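Local coordinates for lysozyme (PDB 6UKC), which probably hydrolyses the beta-1,4 linkages between N-acetylmuramic acid and N-acetylglucosamine in peptidoglycan and between N-acetylglucosamine units in chitodextrins, at residues A[24-29]-A[96-101]; A[34-39]-A[118-123]; A[50-55]-A[60-65]; A[92-97]-A[112-117]. All blocks are in the same frame, centred on the assembly; numbering follows the deposited sequence.

Interaction 1. Residues A[24-29]-A[96-101]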
loop_
_atom_site.group_PDB
_atom_site.type_symbol
_atom_site.label_atom_id
_atom_site.label_comp_id
_atom_site.label_asym_id
_atom_site.label_seq_id
_atom_site.Cartn_x
_atom_site.Cartn_y
_atom_site.Cartn_z
ATOM N N ASN A 24 1.562 -1.347 15.398
ATOM C CA ASN A 24 2.944 -1.711 14.989
ATOM C C ASN A 24 2.921 -2.787 13.900
ATOM O O ASN A 24 3.720 -2.669 12.949
ATOM C CB ASN A 24 3.760 -2.191 16.185
ATOM C CG ASN A 24 4.162 -1.054 17.087
ATOM O OD1 ASN A 24 3.902 0.115 16.796
ATOM N ND2 ASN A 24 4.772 -1.390 18.200
ATOM N N ASP A 25 2.053 -3.795 14.052
ATOM C CA ASP A 25 1.873 -4.875 13.055
ATOM C C ASP A 25 1.463 -4.250 11.718
ATOM O O ASP A 25 2.035 -4.608 10.676
ATOM C CB ASP A 25 0.810 -5.904 13.452
ATOM C CG ASP A 25 0.878 -7.106 12.520
ATOM O OD1 ASP A 25 1.883 -7.849 12.624
ATOM O OD2 ASP A 25 0.004 -7.233 11.619
ATOM N N ASP A 26 0.458 -3.385 11.741
ATOM C CA ASP A 26 -0.003 -2.715 10.508
ATOM C C ASP A 26 1.183 -1.949 9.956
ATOM O O ASP A 26 1.498 -2.147 8.730
ATOM C CB ASP A 26 -1.204 -1.798 10.749
ATOM C CG ASP A 26 -2.528 -2.523 10.958
ATOM O OD1 ASP A 26 -2.502 -3.775 11.152
ATOM O OD2 ASP A 26 -3.558 -1.830 10.936
ATOM N N ILE A 27 1.838 -1.149 10.811
ATOM C CA ILE A 27 2.876 -0.183 10.332
ATOM C C ILE A 27 4.023 -0.971 9.674
ATOM O O ILE A 27 4.327 -0.705 8.471
ATOM C CB ILE A 27 3.368 0.763 11.438
ATOM C CG1 ILE A 27 2.304 1.813 11.792
ATOM C CG2 ILE A 27 4.684 1.427 11.046
ATOM C CD1 ILE A 27 2.561 2.534 13.092
ATOM N N LYS A 28 4.605 -1.953 10.376
ATOM C CA LYS A 28 5.803 -2.658 9.824
ATOM C C LYS A 28 5.443 -3.251 8.456
ATOM O O LYS A 28 6.302 -3.220 7.537
ATOM C CB LYS A 28 6.338 -3.711 10.799
ATOM C CG LYS A 28 5.435 -4.907 11.057
ATOM C CD LYS A 28 5.886 -5.682 12.267
ATOM C CE LYS A 28 5.303 -7.075 12.353
ATOM N NZ LYS A 28 5.748 -7.723 13.618
ATOM N N ASN A 29 4.205 -3.735 8.308
ATOM C CA ASN A 29 3.736 -4.344 7.039
ATOM C C ASN A 29 3.554 -3.240 5.987
ATOM O O ASN A 29 3.960 -3.472 4.831
ATOM C CB ASN A 29 2.501 -5.218 7.253
ATOM C CG ASN A 29 2.860 -6.596 7.776
ATOM O OD1 ASN A 29 3.576 -7.327 7.113
ATOM N ND2 ASN A 29 2.429 -6.937 8.983
ATOM N N THR A 96 -8.939 -2.000 2.553
ATOM C CA THR A 96 -10.022 -2.731 1.836
ATOM C C THR A 96 -9.434 -3.887 1.010
ATOM O O THR A 96 -10.065 -4.988 0.980
ATOM C CB THR A 96 -10.809 -1.788 0.920
ATOM O OG1 THR A 96 -11.390 -0.841 1.803
ATOM C CG2 THR A 96 -11.881 -2.479 0.100
ATOM N N ILE A 97 -8.319 -3.641 0.304
ATOM C CA ILE A 97 -7.631 -4.717 -0.476
ATOM C C ILE A 97 -7.219 -5.830 0.501
ATOM O O ILE A 97 -7.542 -7.005 0.228
ATOM C CB ILE A 97 -6.445 -4.156 -1.278
ATOM C CG1 ILE A 97 -6.937 -3.224 -2.393
ATOM C CG2 ILE A 97 -5.554 -5.276 -1.816
ATOM C CD1 ILE A 97 -5.847 -2.449 -3.055
ATOM N N ARG A 98 -6.572 -5.474 1.610
ATOM C CA ARG A 98 -6.206 -6.415 2.702
ATOM C C ARG A 98 -7.464 -7.108 3.251
ATOM O O ARG A 98 -7.435 -8.328 3.406
ATOM C CB ARG A 98 -5.485 -5.700 3.852
ATOM C CG ARG A 98 -4.755 -6.664 4.781
ATOM C CD ARG A 98 -4.228 -6.017 6.057
ATOM N NE ARG A 98 -5.294 -5.314 6.740
ATOM C CZ ARG A 98 -5.171 -4.162 7.384
ATOM N NH1 ARG A 98 -3.995 -3.555 7.453
ATOM N NH2 ARG A 98 -6.239 -3.608 7.945
ATOM N N ARG A 99 -8.536 -6.368 3.530
ATOM C CA ARG A 99 -9.780 -6.951 4.100
ATOM C C ARG A 99 -10.333 -7.984 3.110
ATOM O O ARG A 99 -10.556 -9.141 3.542
ATOM C CB ARG A 99 -10.807 -5.877 4.475
ATOM C CG ARG A 99 -12.029 -6.430 5.199
ATOM C CD ARG A 99 -13.034 -5.387 5.638
ATOM N NE ARG A 99 -12.998 -4.173 4.820
ATOM C CZ ARG A 99 -12.310 -3.052 5.100
ATOM N NH1 ARG A 99 -11.586 -2.937 6.201
ATOM N NH2 ARG A 99 -12.363 -2.023 4.275
ATOM N N ASP A 100 -10.507 -7.627 1.835
ATOM C CA ASP A 100 -11.150 -8.554 0.856
ATOM C C ASP A 100 -10.269 -9.787 0.605
ATOM O O ASP A 100 -10.810 -10.935 0.591
ATOM C CB ASP A 100 -11.463 -7.830 -0.456
ATOM C CG ASP A 100 -12.610 -6.839 -0.298
ATOM O OD1 ASP A 100 -13.049 -6.607 0.855
ATOM O OD2 ASP A 100 -13.064 -6.308 -1.333
ATOM N N THR A 101 -8.965 -9.566 0.410
ATOM C CA THR A 101 -7.983 -10.651 0.171
ATOM C C THR A 101 -8.077 -11.641 1.332
ATOM O O THR A 101 -8.188 -12.847 1.053
ATOM C CB THR A 101 -6.555 -10.122 -0.007
ATOM O OG1 THR A 101 -6.550 -9.304 -1.171
ATOM C CG2 THR A 101 -5.531 -11.221 -0.174
HETATM O O HOH W 1 -4.040 -0.599 8.532
HETATM O O HOH W 2 -6.117 -2.218 10.756
#
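The Asp26 carboxylate and Arg98 guanidinium planes are 39° apart, and Asp26 OD2 comes in obliquely. The edge position in the guanidinium plane is taken by a water, which donates to Asp26 OD2 and accepts from Arg98 NH1 at 3.1 Å. A second water also donates to OD2, at 2.6 Å, and accepts weakly from Arg98 NH2. Asp26 OD2 is thus gripped by two waters, while the direct gap to Arg98 NH1 is 3.9 Å: a long salt bridge, largely relayed by solvent. The two side chains meet at about a right angle. Arg98 leaves its helix with CG opposite the backbone N (chi1 -164°), then bends at chi3, which brings its end across to Asp26. The nearest CA atoms, those of Asp26 and Arg98, are 10.6 Å apart, and the two segments bury just 60 Å² in all, so the backbones themselves do not pack here. Arg98 NH1 has a further weak hydrogen bond to Tyr111 OH. Such a hydrated surface ion pair links helices 24-38 and 88-105 in the alpha-helical domain of the C-type lysozyme fold.

Interaction 2. Residues A[34-39]-A[118-123]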
loop_
_atom_site.group_PDB
_atom_site.type_symbol
_atom_site.label_atom_id
_atom_site.label_comp_id
_atom_site.label_asym_id
_atom_site.label_seq_id
_atom_site.Cartn_x
_atom_site.Cartn_y
_atom_site.Cartn_z
ATOM N N ALA A 34 5.246 -0.503 1.004
ATOM C CA ALA A 34 5.506 0.796 0.333
ATOM C C ALA A 34 6.949 0.861 -0.179
ATOM O O ALA A 34 7.164 1.388 -1.303
ATOM C CB ALA A 34 5.243 1.959 1.258
ATOM N N GLU A 35 7.923 0.460 0.648
ATOM C CA GLU A 35 9.338 0.529 0.213
ATOM C C GLU A 35 9.440 -0.172 -1.146
ATOM O O GLU A 35 9.898 0.463 -2.127
ATOM C CB GLU A 35 10.313 -0.098 1.209
ATOM C CG GLU A 35 11.744 0.287 0.876
ATOM C CD GLU A 35 12.851 -0.345 1.688
ATOM O OE1 GLU A 35 13.866 -0.617 1.080
ATOM O OE2 GLU A 35 12.708 -0.532 2.920
ATOM N N PHE A 36 8.983 -1.423 -1.220
ATOM C CA PHE A 36 9.319 -2.329 -2.352
ATOM C C PHE A 36 8.296 -2.186 -3.472
ATOM O O PHE A 36 8.657 -2.589 -4.571
ATOM C CB PHE A 36 9.529 -3.758 -1.861
ATOM C CG PHE A 36 10.710 -3.833 -0.928
ATOM C CD1 PHE A 36 11.998 -3.681 -1.416
ATOM C CD2 PHE A 36 10.532 -3.996 0.439
ATOM C CE1 PHE A 36 13.094 -3.739 -0.563
ATOM C CE2 PHE A 36 11.627 -4.033 1.298
ATOM C CZ PHE A 36 12.908 -3.899 0.797
ATOM N N GLU A 37 7.127 -1.573 -3.235
ATOM C CA GLU A 37 6.179 -1.318 -4.344
ATOM C C GLU A 37 6.561 -0.008 -5.029
ATOM O O GLU A 37 6.449 0.018 -6.253
ATOM C CB GLU A 37 4.721 -1.335 -3.885
ATOM C CG GLU A 37 4.235 -2.700 -3.477
ATOM C CD GLU A 37 3.905 -3.631 -4.622
ATOM O OE1 GLU A 37 3.566 -4.798 -4.363
ATOM O OE2 GLU A 37 3.958 -3.161 -5.757
ATOM N N SER A 38 7.035 1.016 -4.315
ATOM C CA SER A 38 7.071 2.392 -4.880
ATOM C C SER A 38 8.232 3.258 -4.390
ATOM O O SER A 38 8.272 4.418 -4.824
ATOM C CB SER A 38 5.790 3.090 -4.555
ATOM O OG SER A 38 5.717 3.352 -3.154
ATOM N N SER A 39 9.116 2.761 -3.518
ATOM C CA SER A 39 10.134 3.559 -2.785
ATOM C C SER A 39 9.472 4.742 -2.071
ATOM O O SER A 39 10.033 5.854 -2.106
ATOM C CB SER A 39 11.216 3.997 -3.706
ATOM O OG SER A 39 11.738 2.872 -4.384
ATOM N N ASN A 118 4.842 -10.602 -1.015
ATOM C CA ASN A 118 5.089 -12.047 -1.227
ATOM C C ASN A 118 6.602 -12.272 -1.375
ATOM O O ASN A 118 7.086 -13.294 -0.870
ATOM C CB ASN A 118 4.248 -12.574 -2.395
ATOM C CG ASN A 118 2.763 -12.555 -2.098
ATOM O OD1 ASN A 118 2.353 -12.689 -0.944
ATOM N ND2 ASN A 118 1.947 -12.387 -3.124
ATOM N N SER A 119 7.344 -11.334 -1.979
ATOM C CA SER A 119 8.785 -11.529 -2.279
ATOM C C SER A 119 9.665 -10.935 -1.172
ATOM O O SER A 119 10.736 -11.487 -0.936
ATOM C CB SER A 119 9.133 -10.956 -3.614
ATOM O OG SER A 119 8.595 -9.658 -3.708
ATOM N N LYS A 120 9.264 -9.844 -0.518
ATOM C CA LYS A 120 10.223 -9.058 0.309
ATOM C C LYS A 120 9.819 -8.973 1.787
ATOM O O LYS A 120 10.697 -8.626 2.606
ATOM C CB LYS A 120 10.366 -7.664 -0.298
ATOM C CG LYS A 120 11.020 -7.662 -1.667
ATOM C CD LYS A 120 12.507 -7.774 -1.567
ATOM C CE LYS A 120 13.143 -8.363 -2.804
ATOM N NZ LYS A 120 12.640 -7.681 -4.015
ATOM N N CYS A 121 8.553 -9.208 2.136
ATOM C CA CYS A 121 8.036 -8.852 3.473
ATOM C C CYS A 121 7.473 -10.071 4.213
ATOM O O CYS A 121 7.582 -10.086 5.447
ATOM C CB CYS A 121 6.987 -7.757 3.349
ATOM S SG CYS A 121 7.542 -6.310 2.415
ATOM N N LYS A 122 6.865 -11.033 3.515
ATOM C CA LYS A 122 6.227 -12.207 4.157
ATOM C C LYS A 122 7.300 -13.037 4.867
ATOM O O LYS A 122 8.302 -13.379 4.228
ATOM C CB LYS A 122 5.488 -13.097 3.155
ATOM C CG LYS A 122 4.840 -14.311 3.811
ATOM C CD LYS A 122 3.964 -15.155 2.903
ATOM C CE LYS A 122 4.527 -15.381 1.512
ATOM N NZ LYS A 122 4.188 -16.737 0.995
ATOM N N ASN A 123 7.091 -13.333 6.150
ATOM C CA ASN A 123 7.896 -14.295 6.943
ATOM C C ASN A 123 9.218 -13.641 7.372
ATOM O O ASN A 123 10.010 -14.302 8.078
ATOM C CB ASN A 123 8.074 -15.603 6.173
ATOM C CG ASN A 123 6.812 -16.450 6.177
ATOM O OD1 ASN A 123 5.854 -16.177 6.899
ATOM N ND2 ASN A 123 6.791 -17.490 5.369
#
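Phe36 on one side, Lys120 and Cys121 on the other, make this contact, and the residues along 34-39 show how the ring is placed. Ala34 gives its carbonyl oxygen to Ser38 N, 3.0 Å away, a helical i to i+4 bond. Glu35 follows, and its CB lies against one face of the Phe36 ring, 4.0 Å from the plane; its OE2 is hydrogen-bonded to Tyr129 OH. Phe36 sets off toward 118-123, its CG opposite the carbonyl carbon (chi1 -64°). Its other face receives Lys120, whose CB stands 4.1 Å from the ring centroid and 24° off the normal, a CH-pi contact. The lysine chain bends at chi2 and its CG and CD continue over the ring, CD 4.1 Å from Phe36 CD1. Phe36 CD2 also touches Cys121 SG at 4.3 Å, obliquely. Glu37 OE1 accepts a hydrogen bond from Ala116 N of helix 115-121, and Ser39 leaves the helical conformation with positive phi, its N held by Glu35 O at 2.8 Å. Since Cys121 is disulfide-bonded to Cys32, this aromatic-aliphatic packing lies beside a covalent cross-link between helices 24-38 and 115-121, an arrangement belonging to the disulfide-stapled helical domain of C-type lysozymes.

Interaction 3. Residues A[50-55]-A[60-65]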
loop_
_atom_site.group_PDB
_atom_site.type_symbol
_atom_site.label_atom_id
_atom_site.label_comp_id
_atom_site.label_asym_id
_atom_site.label_seq_id
_atom_site.Cartn_x
_atom_site.Cartn_y
_atom_site.Cartn_z
ATOM N N ASN A 50 -1.255 -5.385 -19.829
ATOM C CA ASN A 50 -2.641 -5.911 -19.833
ATOM C C ASN A 50 -3.643 -4.751 -19.894
ATOM O O ASN A 50 -4.855 -5.030 -19.688
ATOM C CB ASN A 50 -2.865 -6.794 -18.606
ATOM C CG ASN A 50 -2.972 -5.996 -17.325
ATOM O OD1 ASN A 50 -3.759 -6.343 -16.460
ATOM N ND2 ASN A 50 -2.233 -4.906 -17.211
ATOM N N ARG A 51 -3.141 -3.523 -20.120
ATOM C CA ARG A 51 -3.901 -2.240 -20.273
ATOM C C ARG A 51 -4.337 -1.671 -18.909
ATOM O O ARG A 51 -5.120 -0.700 -18.897
ATOM C CB ARG A 51 -5.106 -2.384 -21.216
ATOM C CG ARG A 51 -4.730 -2.501 -22.685
ATOM C CD ARG A 51 -5.882 -2.365 -23.662
ATOM N NE ARG A 51 -5.385 -2.578 -25.015
ATOM C CZ ARG A 51 -6.123 -2.633 -26.118
ATOM N NH1 ARG A 51 -7.434 -2.486 -26.048
ATOM N NH2 ARG A 51 -5.547 -2.840 -27.295
ATOM N N SER A 52 -3.858 -2.225 -17.795
ATOM C CA SER A 52 -4.188 -1.744 -16.432
ATOM C C SER A 52 -3.038 -0.869 -15.938
ATOM O O SER A 52 -1.973 -0.836 -16.582
ATOM C CB SER A 52 -4.482 -2.879 -15.497
ATOM O OG SER A 52 -3.291 -3.555 -15.132
ATOM N N THR A 53 -3.266 -0.136 -14.866
ATOM C CA THR A 53 -2.282 0.819 -14.305
ATOM C C THR A 53 -2.221 0.583 -12.800
ATOM O O THR A 53 -3.298 0.349 -12.189
ATOM C CB THR A 53 -2.634 2.270 -14.666
ATOM O OG1 THR A 53 -2.562 2.345 -16.093
ATOM C CG2 THR A 53 -1.712 3.294 -14.041
ATOM N N ASP A 54 -1.008 0.631 -12.248
ATOM C CA ASP A 54 -0.777 0.594 -10.779
ATOM C C ASP A 54 -0.547 2.039 -10.312
ATOM O O ASP A 54 0.232 2.761 -10.998
ATOM C CB ASP A 54 0.363 -0.386 -10.500
ATOM C CG ASP A 54 0.046 -1.807 -10.934
ATOM O OD1 ASP A 54 -1.108 -2.235 -10.702
ATOM O OD2 ASP A 54 0.937 -2.471 -11.513
ATOM N N TYR A 55 -1.193 2.458 -9.214
ATOM C CA TYR A 55 -1.207 3.872 -8.760
ATOM C C TYR A 55 -0.685 4.045 -7.325
ATOM O O TYR A 55 -1.118 3.345 -6.383
ATOM C CB TYR A 55 -2.630 4.437 -8.831
ATOM C CG TYR A 55 -3.203 4.620 -10.215
ATOM C CD1 TYR A 55 -3.872 3.584 -10.863
ATOM C CD2 TYR A 55 -3.085 5.837 -10.874
ATOM C CE1 TYR A 55 -4.430 3.767 -12.121
ATOM C CE2 TYR A 55 -3.626 6.033 -12.137
ATOM C CZ TYR A 55 -4.327 5.004 -12.747
ATOM O OH TYR A 55 -4.841 5.194 -13.993
ATOM N N ILE A 60 -1.731 0.377 -6.390
ATOM C CA ILE A 60 -3.075 -0.247 -6.462
ATOM C C ILE A 60 -3.552 -0.191 -7.914
ATOM O O ILE A 60 -3.434 0.907 -8.547
ATOM C CB ILE A 60 -4.041 0.476 -5.507
ATOM C CG1 ILE A 60 -3.642 0.260 -4.045
ATOM C CG2 ILE A 60 -5.464 0.030 -5.786
ATOM C CD1 ILE A 60 -4.084 1.335 -3.116
ATOM N N ASN A 61 -4.107 -1.315 -8.380
ATOM C CA ASN A 61 -4.371 -1.636 -9.808
ATOM C C ASN A 61 -5.796 -1.199 -10.163
ATOM O O ASN A 61 -6.718 -1.595 -9.404
ATOM C CB ASN A 61 -4.168 -3.132 -10.084
ATOM C CG ASN A 61 -4.202 -3.449 -11.567
ATOM O OD1 ASN A 61 -5.230 -3.890 -12.082
ATOM N ND2 ASN A 61 -3.109 -3.176 -12.269
ATOM N N ASN A 62 -5.983 -0.461 -11.272
ATOM C CA ASN A 62 -7.317 0.067 -11.714
ATOM C C ASN A 62 -8.245 -1.040 -12.269
ATOM O O ASN A 62 -9.447 -0.740 -12.505
ATOM C CB ASN A 62 -7.199 1.214 -12.727
ATOM C CG ASN A 62 -6.432 0.859 -13.982
ATOM O OD1 ASN A 62 -5.800 -0.192 -14.049
ATOM N ND2 ASN A 62 -6.502 1.718 -14.989
ATOM N N LYS A 63 -7.768 -2.277 -12.459
ATOM C CA LYS A 63 -8.631 -3.383 -12.964
ATOM C C LYS A 63 -9.717 -3.720 -11.931
ATOM O O LYS A 63 -10.811 -4.098 -12.398
ATOM C CB LYS A 63 -7.857 -4.649 -13.357
ATOM C CG LYS A 63 -8.757 -5.796 -13.820
ATOM C CD LYS A 63 -8.194 -6.723 -14.893
ATOM C CE LYS A 63 -8.310 -6.125 -16.281
ATOM N NZ LYS A 63 -8.527 -7.145 -17.345
ATOM N N TYR A 64 -9.448 -3.608 -10.611
ATOM C CA TYR A 64 -10.370 -4.061 -9.521
ATOM C C TYR A 64 -10.733 -2.938 -8.533
ATOM O O TYR A 64 -11.859 -2.914 -8.024
ATOM C CB TYR A 64 -9.738 -5.230 -8.750
ATOM C CG TYR A 64 -9.157 -6.303 -9.637
ATOM C CD1 TYR A 64 -9.982 -7.174 -10.344
ATOM C CD2 TYR A 64 -7.783 -6.413 -9.816
ATOM C CE1 TYR A 64 -9.455 -8.145 -11.184
ATOM C CE2 TYR A 64 -7.240 -7.381 -10.653
ATOM C CZ TYR A 64 -8.080 -8.247 -11.336
ATOM O OH TYR A 64 -7.554 -9.200 -12.148
ATOM N N TRP A 65 -9.800 -2.041 -8.232
ATOM C CA TRP A 65 -9.731 -1.333 -6.928
ATOM C C TRP A 65 -10.151 0.128 -7.054
ATOM O O TRP A 65 -10.927 0.588 -6.190
ATOM C CB TRP A 65 -8.330 -1.472 -6.320
ATOM C CG TRP A 65 -7.929 -2.901 -6.104
ATOM C CD1 TRP A 65 -6.891 -3.554 -6.697
ATOM C CD2 TRP A 65 -8.589 -3.883 -5.281
ATOM N NE1 TRP A 65 -6.829 -4.854 -6.267
ATOM C CE2 TRP A 65 -7.864 -5.086 -5.403
ATOM C CE3 TRP A 65 -9.703 -3.864 -4.445
ATOM C CZ2 TRP A 65 -8.237 -6.256 -4.748
ATOM C CZ3 TRP A 65 -10.052 -5.011 -3.771
ATOM C CH2 TRP A 65 -9.337 -6.190 -3.926
HETATM O O HOH W 3 -4.557 1.355 -17.437
#
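Asn61 ND2 donates twice across the hairpin, to Asp54 OD1 at 2.7 Å and to Ser52 OG at 2.9 Å. Both acceptors lie in its amide plane, within 4°, so the two bonds fix the rotation of that amide; Asp54 OD1 is met from above its own carboxylate plane. Asn62 grips Thr53 at two points: its OD1 accepts Thr53 N at 2.7 Å, and its backbone N donates to Thr53 O at 3.0 Å. Having CG between the backbone N and the carbonyl carbon (chi1 58°) turns the Asn62 amide back toward the neighbouring strand. Tyr55 and Ile60 form the hydrogen-bonded antiparallel pair, with Tyr55 N to Ile60 O at 2.8 Å and Ile60 N to Tyr55 O at 3.0 Å. The Tyr55 ring meets Asn62 CB with CE1, at its edge, and Thr53 CG2 lies over one of its faces. In the second shell, Asn61 OD1 accepts a hydrogen bond from Lys63 N at 3.0 Å, closing an Asx turn; Asn48 ND2 holds Asp54 OD2; and a water joins Arg51 O, Thr53 OG1 and Asn62 ND2. Strands 53-55 and 60-61 thereby form a beta hairpin of the small antiparallel sheet in the C-type lysozyme beta domain.

Interaction 4. Residues A[92-97]-A[112-117]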
loop_
_atom_site.group_PDB
_atom_site.type_symbol
_atom_site.label_atom_id
_atom_site.label_comp_id
_atom_site.label_asym_id
_atom_site.label_seq_id
_atom_site.Cartn_x
_atom_site.Cartn_y
_atom_site.Cartn_z
ATOM N N ARG A 92 -6.892 3.911 3.120
ATOM C CA ARG A 92 -8.281 3.403 3.225
ATOM C C ARG A 92 -8.444 2.259 2.208
ATOM O O ARG A 92 -8.928 1.164 2.599
ATOM C CB ARG A 92 -9.285 4.542 3.057
ATOM C CG ARG A 92 -10.727 4.151 3.358
ATOM C CD ARG A 92 -11.660 5.358 3.296
ATOM N NE ARG A 92 -11.387 6.240 4.427
ATOM C CZ ARG A 92 -11.165 7.557 4.359
ATOM N NH1 ARG A 92 -11.253 8.205 3.209
ATOM N NH2 ARG A 92 -10.910 8.244 5.459
ATOM N N CYS A 93 -7.970 2.455 0.971
ATOM C CA CYS A 93 -8.174 1.467 -0.119
ATOM C C CYS A 93 -7.271 0.234 0.087
ATOM O O CYS A 93 -7.739 -0.937 -0.171
ATOM C CB CYS A 93 -7.963 2.105 -1.483
ATOM S SG CYS A 93 -8.248 0.956 -2.851
ATOM N N ALA A 94 -6.037 0.431 0.555
ATOM C CA ALA A 94 -5.132 -0.705 0.874
ATOM C C ALA A 94 -5.789 -1.558 1.975
ATOM O O ALA A 94 -5.818 -2.791 1.845
ATOM C CB ALA A 94 -3.736 -0.222 1.242
ATOM N N GLU A 95 -6.382 -0.947 2.998
ATOM C CA GLU A 95 -7.030 -1.738 4.083
ATOM C C GLU A 95 -8.207 -2.544 3.531
ATOM O O GLU A 95 -8.473 -3.631 4.081
ATOM C CB GLU A 95 -7.511 -0.819 5.195
ATOM C CG GLU A 95 -6.347 -0.248 5.978
ATOM C CD GLU A 95 -6.733 0.710 7.086
ATOM O OE1 GLU A 95 -5.962 0.840 8.041
ATOM O OE2 GLU A 95 -7.795 1.327 6.969
ATOM N N THR A 96 -8.939 -2.000 2.553
ATOM C CA THR A 96 -10.022 -2.731 1.836
ATOM C C THR A 96 -9.434 -3.887 1.010
ATOM O O THR A 96 -10.065 -4.988 0.980
ATOM C CB THR A 96 -10.809 -1.788 0.920
ATOM O OG1 THR A 96 -11.390 -0.841 1.803
ATOM C CG2 THR A 96 -11.881 -2.479 0.100
ATOM N N ILE A 97 -8.319 -3.641 0.304
ATOM C CA ILE A 97 -7.631 -4.717 -0.476
ATOM C C ILE A 97 -7.219 -5.830 0.501
ATOM O O ILE A 97 -7.542 -7.005 0.228
ATOM C CB ILE A 97 -6.445 -4.156 -1.278
ATOM C CG1 ILE A 97 -6.937 -3.224 -2.393
ATOM C CG2 ILE A 97 -5.554 -5.276 -1.816
ATOM C CD1 ILE A 97 -5.847 -2.449 -3.055
ATOM N N SER A 112 -1.096 -10.642 0.960
ATOM C CA SER A 112 -0.630 -11.502 -0.158
ATOM C C SER A 112 -1.147 -10.970 -1.504
ATOM O O SER A 112 -0.679 -11.466 -2.530
ATOM C CB SER A 112 -0.969 -12.954 0.065
ATOM O OG SER A 112 -2.353 -13.205 -0.092
ATOM N N ALA A 113 -2.002 -9.935 -1.507
ATOM C CA ALA A 113 -2.479 -9.209 -2.712
ATOM C C ALA A 113 -1.338 -8.400 -3.346
ATOM O O ALA A 113 -1.469 -8.029 -4.533
ATOM C CB ALA A 113 -3.637 -8.310 -2.365
ATOM N N TRP A 114 -0.252 -8.158 -2.603
ATOM C CA TRP A 114 0.922 -7.368 -3.071
ATOM C C TRP A 114 2.087 -8.286 -3.456
ATOM O O TRP A 114 2.532 -9.076 -2.596
ATOM C CB TRP A 114 1.353 -6.371 -1.996
ATOM C CG TRP A 114 0.493 -5.150 -1.952
ATOM C CD1 TRP A 114 0.679 -4.002 -2.667
ATOM C CD2 TRP A 114 -0.684 -4.950 -1.155
ATOM N NE1 TRP A 114 -0.309 -3.107 -2.373
ATOM C CE2 TRP A 114 -1.146 -3.650 -1.436
ATOM C CE3 TRP A 114 -1.372 -5.717 -0.212
ATOM C CZ2 TRP A 114 -2.279 -3.119 -0.827
ATOM C CZ3 TRP A 114 -2.489 -5.189 0.388
ATOM C CH2 TRP A 114 -2.931 -3.905 0.087
ATOM N N VAL A 115 2.593 -8.116 -4.684
ATOM C CA VAL A 115 3.782 -8.837 -5.216
ATOM C C VAL A 115 4.969 -8.532 -4.291
ATOM O O VAL A 115 5.649 -9.486 -3.899
ATOM C CB VAL A 115 4.043 -8.484 -6.693
ATOM C CG1 VAL A 115 5.222 -9.246 -7.271
ATOM C CG2 VAL A 115 2.814 -8.746 -7.550
ATOM N N ALA A 116 5.169 -7.276 -3.874
ATOM C CA ALA A 116 6.305 -6.898 -2.992
ATOM C C ALA A 116 6.189 -7.622 -1.646
ATOM O O ALA A 116 7.245 -7.977 -1.063
ATOM C CB ALA A 116 6.388 -5.398 -2.796
ATOM N N TYR A 117 4.964 -7.820 -1.150
ATOM C CA TYR A 117 4.737 -8.471 0.166
ATOM C C TYR A 117 5.215 -9.923 0.069
ATOM O O TYR A 117 5.948 -10.369 0.957
ATOM C CB TYR A 117 3.286 -8.381 0.655
ATOM C CG TYR A 117 3.068 -9.184 1.914
ATOM C CD1 TYR A 117 3.447 -8.693 3.154
ATOM C CD2 TYR A 117 2.568 -10.477 1.855
ATOM C CE1 TYR A 117 3.298 -9.446 4.306
ATOM C CE2 TYR A 117 2.404 -11.242 2.995
ATOM C CZ TYR A 117 2.773 -10.724 4.226
ATOM O OH TYR A 117 2.603 -11.473 5.348
#
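Ala113 and Trp114 are the two residues of 112-117 that reach helix 88-105, where they meet Ala94 and Ile97. Just ahead of them, Ser112 O accepts a hydrogen bond from Asn118 ND2, which ties this turn to helix 115-121. Ala113 directs its methyl group at the helix, its CB lying 3.6 Å from Ile97 CG2. Trp114 supplies most of the remaining contact with the far end of its six-membered ring. Trp114 CH2 is 3.5 Å from Ile97 CG2, which approaches obliquely and also lies 3.8 Å from Trp114 CZ3, and Trp114 CZ2 is 3.8 Å from Ala94 CB; the Ile97 and Trp114 side chains cross at about a right angle. The Ala94 carbonyl oxygen sits at the ring edge, 3.6 Å from Trp114 CH2. With CG opposite the carbonyl carbon (chi1 -79°), the indole extends from the N-cap position of helix 115-121 into the hydrophobic core of the alpha domain, a buried tryptophan packed between helices as in the C-type lysozyme fold. Its polar edge is satisfied by a hydrogen bond from NE1 to Phe58 O, and Trp30 packs against it edge-to-face. Beyond Trp114 the chain becomes helical, and Tyr117 N bonds weakly to Trp114 O at 3.1 Å.

In the fold
From the N terminus, helix 24-38 opens two contacts: interaction 1 closes on helix 88-105 and interaction 2 on helix 115-121, so their loops cross. Interaction 3 is a short hairpin closed within both loops, before helix 88-105 begins. Interaction 4 opens on that helix, overlapping interaction 1 at Thr96 and Ile97, and closes within the span of interaction 2. Interactions 1 and 2 tie helix 24-38 to helices 88-105 and 115-121, and interaction 4 sets helix 88-105 against the residues just ahead of helix 115-121; interaction 3 belongs to the beta domain. Ile97 is one place where the two domains meet, its CG1 3.4 Å from Trp65 CD2 and its CD1 3.6 Å from Ile60 CG1.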